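Local coordinates for xylooligosaccharide oxidase (Myceliophthora thermophila, PDB 5L6G), which oxidises the C1 hydroxyl of xylooligosaccharides and related sugars to lactones, passing the electrons through a bicovalently bound FAD to molecular oxygen, at residues G167-S172 / H176-D181; D380-G383 / A388-R391. One frame throughout, in Å; residues are numbered along the deposited sequence.

Contact 1 of 2, residues G167-S172 / H176-D181. With FAD (flavin-adenine dinucleotide), chain D; XYP (beta-D-xylopyranose), chain J.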
loop_
_atom_site.group_PDB
_atom_site.type_symbol
_atom_site.label_atom_id
_atom_site.label_comp_id
_atom_site.label_asym_id
_atom_site.label_seq_id
_atom_site.Cartn_x
_atom_site.Cartn_y
_atom_site.Cartn_z
ATOM N N GLY A 167 -4.747 1.773 2.598
ATOM C CA GLY A 167 -4.509 0.655 3.515
ATOM C C GLY A 167 -3.151 0.851 4.173
ATOM O O GLY A 167 -2.990 1.768 4.991
ATOM N N GLY A 168 -2.184 0.017 3.782
ATOM C CA GLY A 168 -0.813 0.144 4.225
ATOM C C GLY A 168 -0.472 -0.876 5.291
ATOM O O GLY A 168 -0.716 -0.655 6.467
ATOM N N PHE A 169 0.099 -1.992 4.851
ATOM C CA PHE A 169 0.353 -3.159 5.664
ATOM C C PHE A 169 1.868 -3.348 5.815
ATOM O O PHE A 169 2.613 -3.333 4.816
ATOM C CB PHE A 169 -0.220 -4.400 4.973
ATOM C CG PHE A 169 -0.143 -5.628 5.822
ATOM C CD1 PHE A 169 1.033 -6.388 5.874
ATOM C CD2 PHE A 169 -1.223 -6.016 6.576
ATOM C CE1 PHE A 169 1.108 -7.517 6.679
ATOM C CE2 PHE A 169 -1.150 -7.137 7.389
ATOM C CZ PHE A 169 0.019 -7.877 7.445
ATOM N N GLY A 170 2.309 -3.571 7.053
ATOM C CA GLY A 170 3.688 -3.848 7.313
ATOM C C GLY A 170 3.905 -4.747 8.514
ATOM O O GLY A 170 3.010 -5.498 8.941
ATOM N N PHE A 171 5.117 -4.678 9.034
ATOM C CA PHE A 171 5.557 -5.563 10.103
ATOM C C PHE A 171 5.112 -5.152 11.504
ATOM O O PHE A 171 5.605 -5.686 12.517
ATOM C CB PHE A 171 7.076 -5.749 10.018
ATOM C CG PHE A 171 7.500 -6.821 9.045
ATOM C CD1 PHE A 171 7.261 -8.160 9.308
ATOM C CD2 PHE A 171 8.137 -6.494 7.870
ATOM C CE1 PHE A 171 7.661 -9.156 8.421
ATOM C CE2 PHE A 171 8.543 -7.480 6.980
ATOM C CZ PHE A 171 8.305 -8.812 7.261
ATOM N N SER A 172 4.171 -4.213 11.561
ATOM C CA SER A 172 3.444 -3.890 12.780
ATOM C C SER A 172 1.946 -4.092 12.633
ATOM O O SER A 172 1.202 -3.829 13.569
ATOM C CB SER A 172 3.698 -2.425 13.172
ATOM O OG SER A 172 5.047 -2.263 13.548
ATOM N N HIS A 176 -0.911 -3.702 15.226
ATOM C CA HIS A 176 -1.409 -2.322 15.298
ATOM C C HIS A 176 -2.242 -1.831 14.104
ATOM O O HIS A 176 -2.691 -0.684 14.083
ATOM C CB HIS A 176 -0.211 -1.367 15.474
ATOM C CG HIS A 176 0.515 -1.534 16.774
ATOM N ND1 HIS A 176 -0.070 -1.283 17.993
ATOM C CD2 HIS A 176 1.793 -1.881 17.039
ATOM C CE1 HIS A 176 0.807 -1.495 18.961
ATOM N NE2 HIS A 176 1.947 -1.867 18.407
ATOM N N GLY A 177 -2.483 -2.683 13.124
ATOM C CA GLY A 177 -3.393 -2.319 12.057
ATOM C C GLY A 177 -2.698 -1.737 10.855
ATOM O O GLY A 177 -1.487 -1.878 10.672
ATOM N N LEU A 178 -3.484 -1.124 9.998
ATOM C CA LEU A 178 -2.967 -0.601 8.746
ATOM C C LEU A 178 -2.592 0.856 8.959
ATOM O O LEU A 178 -3.024 1.463 9.929
ATOM C CB LEU A 178 -4.018 -0.717 7.648
ATOM C CG LEU A 178 -4.508 -2.127 7.326
ATOM C CD1 LEU A 178 -5.664 -2.086 6.341
ATOM C CD2 LEU A 178 -3.362 -2.969 6.795
ATOM N N ALA A 179 -1.815 1.422 8.041
ATOM C CA ALA A 179 -1.486 2.853 8.106
ATOM C C ALA A 179 -2.750 3.707 8.156
ATOM O O ALA A 179 -2.823 4.671 8.919
ATOM C CB ALA A 179 -0.616 3.251 6.921
ATOM N N VAL A 180 -3.741 3.335 7.345
ATOM C CA VAL A 180 -5.025 4.022 7.286
ATOM C C VAL A 180 -5.724 4.098 8.654
ATOM O O VAL A 180 -6.460 5.033 8.946
ATOM C CB VAL A 180 -5.958 3.377 6.242
ATOM C CG1 VAL A 180 -6.482 2.023 6.695
ATOM C CG2 VAL A 180 -7.110 4.294 5.931
ATOM N N ASP A 181 -5.441 3.139 9.510
ATOM C CA ASP A 181 -6.036 3.097 10.847
ATOM C C ASP A 181 -5.473 4.098 11.828
ATOM O O ASP A 181 -6.026 4.296 12.918
ATOM C CB ASP A 181 -5.892 1.688 11.414
ATOM C CG ASP A 181 -6.644 0.670 10.591
ATOM O OD1 ASP A 181 -7.749 1.027 10.130
ATOM O OD2 ASP A 181 -6.144 -0.460 10.403
HETATM P PA FAD D . 1.777 7.581 -5.537
HETATM O O1A FAD D . 2.335 8.969 -5.330
HETATM O O2A FAD D . 2.102 6.914 -6.835
HETATM O O5B FAD D . 0.240 7.561 -5.206
HETATM C C5B FAD D . -0.571 6.384 -5.269
HETATM C C4B FAD D . -2.025 6.772 -5.417
HETATM O O4B FAD D . -2.420 7.563 -4.294
HETATM C C3B FAD D . -2.285 7.622 -6.651
HETATM O O3B FAD D . -3.594 7.375 -7.119
HETATM C C2B FAD D . -2.209 9.031 -6.122
HETATM O O2B FAD D . -2.874 9.986 -6.940
HETATM C C1B FAD D . -2.818 8.861 -4.748
HETATM N N9A FAD D . -2.324 9.895 -3.836
HETATM C C8A FAD D . -1.066 10.191 -3.521
HETATM N N7A FAD D . -1.019 11.230 -2.654
HETATM C C5A FAD D . -2.288 11.565 -2.425
HETATM C C6A FAD D . -2.948 12.600 -1.633
HETATM N N6A FAD D . -2.157 13.414 -0.908
HETATM N N1A FAD D . -4.295 12.665 -1.688
HETATM C C2A FAD D . -5.047 11.828 -2.406
HETATM N N3A FAD D . -4.495 10.838 -3.169
HETATM C C4A FAD D . -3.142 10.692 -3.197
HETATM N N1 FAD D . 2.362 -1.324 0.374
HETATM C C2 FAD D . 2.022 -1.941 1.549
HETATM O O2 FAD D . 0.805 -1.996 1.882
HETATM N N3 FAD D . 2.975 -2.455 2.365
HETATM C C4 FAD D . 4.298 -2.385 2.080
HETATM O O4 FAD D . 5.197 -2.860 2.829
HETATM C C4X FAD D . 4.741 -1.740 0.825
HETATM N N5 FAD D . 6.050 -1.628 0.454
HETATM C C5X FAD D . 6.453 -0.994 -0.710
HETATM C C6 FAD D . 7.800 -0.858 -1.068
HETATM C C7 FAD D . 8.147 -0.221 -2.271
HETATM C C7M FAD D . 9.609 -0.116 -2.628
HETATM C C8 FAD D . 7.093 0.370 -3.167
HETATM C C8M FAD D . 7.446 1.132 -4.440
HETATM C C9 FAD D . 5.764 0.234 -2.782
HETATM C C9A FAD D . 5.396 -0.437 -1.602
HETATM N N10 FAD D . 4.040 -0.600 -1.211
HETATM C C10 FAD D . 3.658 -1.228 -0.023
HETATM C "C1'" FAD D . 2.939 -0.096 -2.023
HETATM C "C2'" FAD D . 2.520 1.285 -1.627
HETATM O "O2'" FAD D . 1.727 1.163 -0.443
HETATM C "C3'" FAD D . 1.642 1.799 -2.754
HETATM O "O3'" FAD D . 2.346 1.788 -4.002
HETATM C "C4'" FAD D . 1.207 3.227 -2.414
HETATM O "O4'" FAD D . -0.084 3.467 -2.993
HETATM C "C5'" FAD D . 2.245 4.202 -2.909
HETATM O "O5'" FAD D . 2.043 5.473 -2.286
HETATM P P FAD D . 2.794 6.711 -2.912
HETATM O O1P FAD D . 2.332 7.989 -2.286
HETATM O O2P FAD D . 4.267 6.455 -2.930
HETATM O O3P FAD D . 2.393 6.564 -4.456
HETATM O O1 XYP J . -4.939 -1.371 17.614
HETATM C C1 XYP J . -5.779 -0.374 17.018
HETATM C C2 XYP J . -5.548 0.975 17.699
HETATM C C3 XYP J . -6.286 2.102 16.977
HETATM C C4 XYP J . -6.050 2.020 15.470
HETATM C C5 XYP J . -6.330 0.613 14.945
HETATM O O2 XYP J . -5.994 0.871 19.055
HETATM O O3 XYP J . -5.866 3.391 17.466
HETATM O O4 XYP J . -6.894 2.969 14.810
HETATM O O5 XYP J . -5.482 -0.305 15.620
#

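Contact 2 of 2, residues D380-G383 / A388-R391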
loop_
_atom_site.group_PDB
_atom_site.type_symbol
_atom_site.label_atom_id
_atom_site.label_comp_id
_atom_site.label_asym_id
_atom_site.label_seq_id
_atom_site.Cartn_x
_atom_site.Cartn_y
_atom_site.Cartn_z
ATOM N N ASP A 380 0.922 -12.469 3.324
ATOM C CA ASP A 380 0.967 -11.856 4.642
ATOM C C ASP A 380 0.037 -12.597 5.572
ATOM O O ASP A 380 -1.081 -12.932 5.181
ATOM C CB ASP A 380 0.526 -10.396 4.570
ATOM C CG ASP A 380 1.557 -9.515 3.928
ATOM O OD1 ASP A 380 2.718 -9.542 4.352
ATOM O OD2 ASP A 380 1.203 -8.750 3.034
ATOM N N MET A 381 0.491 -12.849 6.803
ATOM C CA MET A 381 -0.402 -13.323 7.847
ATOM C C MET A 381 -1.238 -12.124 8.298
ATOM O O MET A 381 -0.838 -11.342 9.134
ATOM C CB MET A 381 0.387 -13.946 9.028
ATOM C CG MET A 381 1.307 -15.076 8.620
ATOM S SD MET A 381 0.556 -16.541 7.858
ATOM C CE MET A 381 0.774 -16.172 6.124
ATOM N N TYR A 382 -2.418 -11.997 7.715
ATOM C CA TYR A 382 -3.143 -10.735 7.687
ATOM C C TYR A 382 -4.271 -10.686 8.713
ATOM O O TYR A 382 -4.442 -9.697 9.431
ATOM C CB TYR A 382 -3.665 -10.550 6.258
ATOM C CG TYR A 382 -4.562 -9.363 6.019
ATOM C CD1 TYR A 382 -5.932 -9.456 6.220
ATOM C CD2 TYR A 382 -4.047 -8.168 5.574
ATOM C CE1 TYR A 382 -6.765 -8.390 5.994
ATOM C CE2 TYR A 382 -4.872 -7.085 5.327
ATOM C CZ TYR A 382 -6.228 -7.200 5.548
ATOM O OH TYR A 382 -7.039 -6.128 5.310
ATOM N N GLY A 383 -5.062 -11.755 8.749
ATOM C CA GLY A 383 -6.287 -11.804 9.517
ATOM C C GLY A 383 -6.202 -12.747 10.706
ATOM O O GLY A 383 -5.155 -12.893 11.340
ATOM N N ALA A 388 -4.987 -6.933 14.573
ATOM C CA ALA A 388 -5.506 -5.595 14.731
ATOM C C ALA A 388 -6.170 -5.116 13.436
ATOM O O ALA A 388 -7.125 -4.335 13.481
ATOM C CB ALA A 388 -4.384 -4.644 15.152
ATOM N N VAL A 389 -5.687 -5.601 12.287
ATOM C CA VAL A 389 -6.245 -5.180 11.000
ATOM C C VAL A 389 -7.730 -5.515 10.925
ATOM O O VAL A 389 -8.555 -4.666 10.602
ATOM C CB VAL A 389 -5.513 -5.826 9.806
ATOM C CG1 VAL A 389 -6.227 -5.500 8.493
ATOM C CG2 VAL A 389 -4.064 -5.350 9.748
ATOM N N THR A 390 -8.067 -6.754 11.266
ATOM C CA THR A 390 -9.420 -7.235 11.127
ATOM C C THR A 390 -10.246 -7.100 12.422
ATOM O O THR A 390 -11.306 -7.695 12.551
ATOM C CB THR A 390 -9.397 -8.694 10.621
ATOM O OG1 THR A 390 -8.500 -9.460 11.425
ATOM C CG2 THR A 390 -8.915 -8.760 9.193
ATOM N N ARG A 391 -9.759 -6.314 13.382
ATOM C CA ARG A 391 -10.569 -5.891 14.519
ATOM C C ARG A 391 -11.232 -4.540 14.265
ATOM O O ARG A 391 -12.110 -4.131 15.010
ATOM C CB ARG A 391 -9.721 -5.820 15.791
ATOM C CG ARG A 391 -9.577 -7.169 16.448
ATOM C CD ARG A 391 -8.629 -7.142 17.634
ATOM N NE ARG A 391 -8.590 -8.455 18.274
ATOM C CZ ARG A 391 -7.627 -8.882 19.085
ATOM N NH1 ARG A 391 -6.575 -8.119 19.356
ATOM N NH2 ARG A 391 -7.714 -10.090 19.629
#

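Contact 1 of 2, residues G167-S172 / H176-D181
Backbone hydrogen bonds join Gly167 and Gly168 to the turn that begins at Leu178. Val180 N donates to Gly167 O at 2.9 Å, while Ala179 N donates to Gly168 O at 2.8 Å. Farther along, a weak bond runs from His176 N to Ser172 O. Gly167 and Gly168 both have positive phi, in a backbone shape that suits glycine.

The apolar side-chain pair is Phe169 with Leu178. Phe169 CG stands anti to the backbone N (chi1 -173°), and Leu178 CD2 lies at the edge of the ring, near its plane, 3.7 Å from CD2 of Phe169. Leu178 CD1 and Val180 CG1 both pack on Gly167 CA.

In this PCMH-type FAD-binding domain residues 167-172 also bind the flavin. Phe169 N donates almost straight (175°) to FAD O2, and Phe169 O accepts from FAD N3 at 2.6 Å, so the backbone of one residue pairs with the C2 carbonyl and the neighbouring N3-H.

Within 176-181, Asp181 OD2 takes the N-H of Leu178 on its anti side, 2.8 Å away, and OD1 forms a salt bridge with Arg402. A bound xylose packs close to Asp181 O and His176 O.

Contact 2 of 2, residues D380-G383 / A388-R391
Tyr382 reaches across to Val389 and Thr390 with the far half of its ring. Its CB leaves the chain beside the contact and does not itself touch the other segment; CG is anti to the backbone N (chi1 175°), which sets the ring on the carbonyl side, leaning toward 388-391. Along the ring, the contact begins at the level of CE1 and CE2: CE1 is 3.9 Å from Thr390 CG2 and equally far from Val389 CG1, and on the other flank CE2 has the same valine methyl at 3.8 Å. The approach tightens at CZ, 3.4 Å from Val389 CG1, and ends with OH 3.3 Å from that methyl. One methyl, Val389 CG1, thus meets CE1, CE2, CZ and OH, lying obliquely to the ring, and the two side chains cross at about a right angle.

This tyrosine directly follows strand 374-381, a central strand of the eight-stranded antiparallel sheet of the substrate-binding domain, where the chain departs into the long connection to strand 409-417. The phenol oxygen is buried but has polar partners beyond the two segments, being hydrogen-bonded to Phe401 O and to Tyr399 OH, which fix the end of the ring.

Thr390 also packs on the backbone of Gly383. OG1 stands 3.7 Å from Gly383 CA, and CG2 lies 4.0 Å from the same carbon. Between the segments, Ser387 OG is hydrogen-bonded to Tyr382 O and, weakly, to Val389 N. Val389 O accepts from Arg402 NH1.

Overall arrangement
From the N terminus the chain first meets contact 1, which closes the short loop around helix 173-176, between helix 160-165 and strand 183-189 in the FAD-binding domain. About two hundred residues later contact 2 closes a second small loop, in the connection between strands 374-381 and 409-417 of the eight-stranded sheet. The two follow in series, neither nesting nor crossing, yet their centres lie about 9 Å apart. Residues 167-172 meet 380-383 where the Phe169 ring packs on Asp380 and Tyr382, and Ala388 CB sits against the backbone of His176 and Gly177. The pair thus brings the FAD-binding domain against the eight-stranded sheet, with Arg402 a shared partner of both.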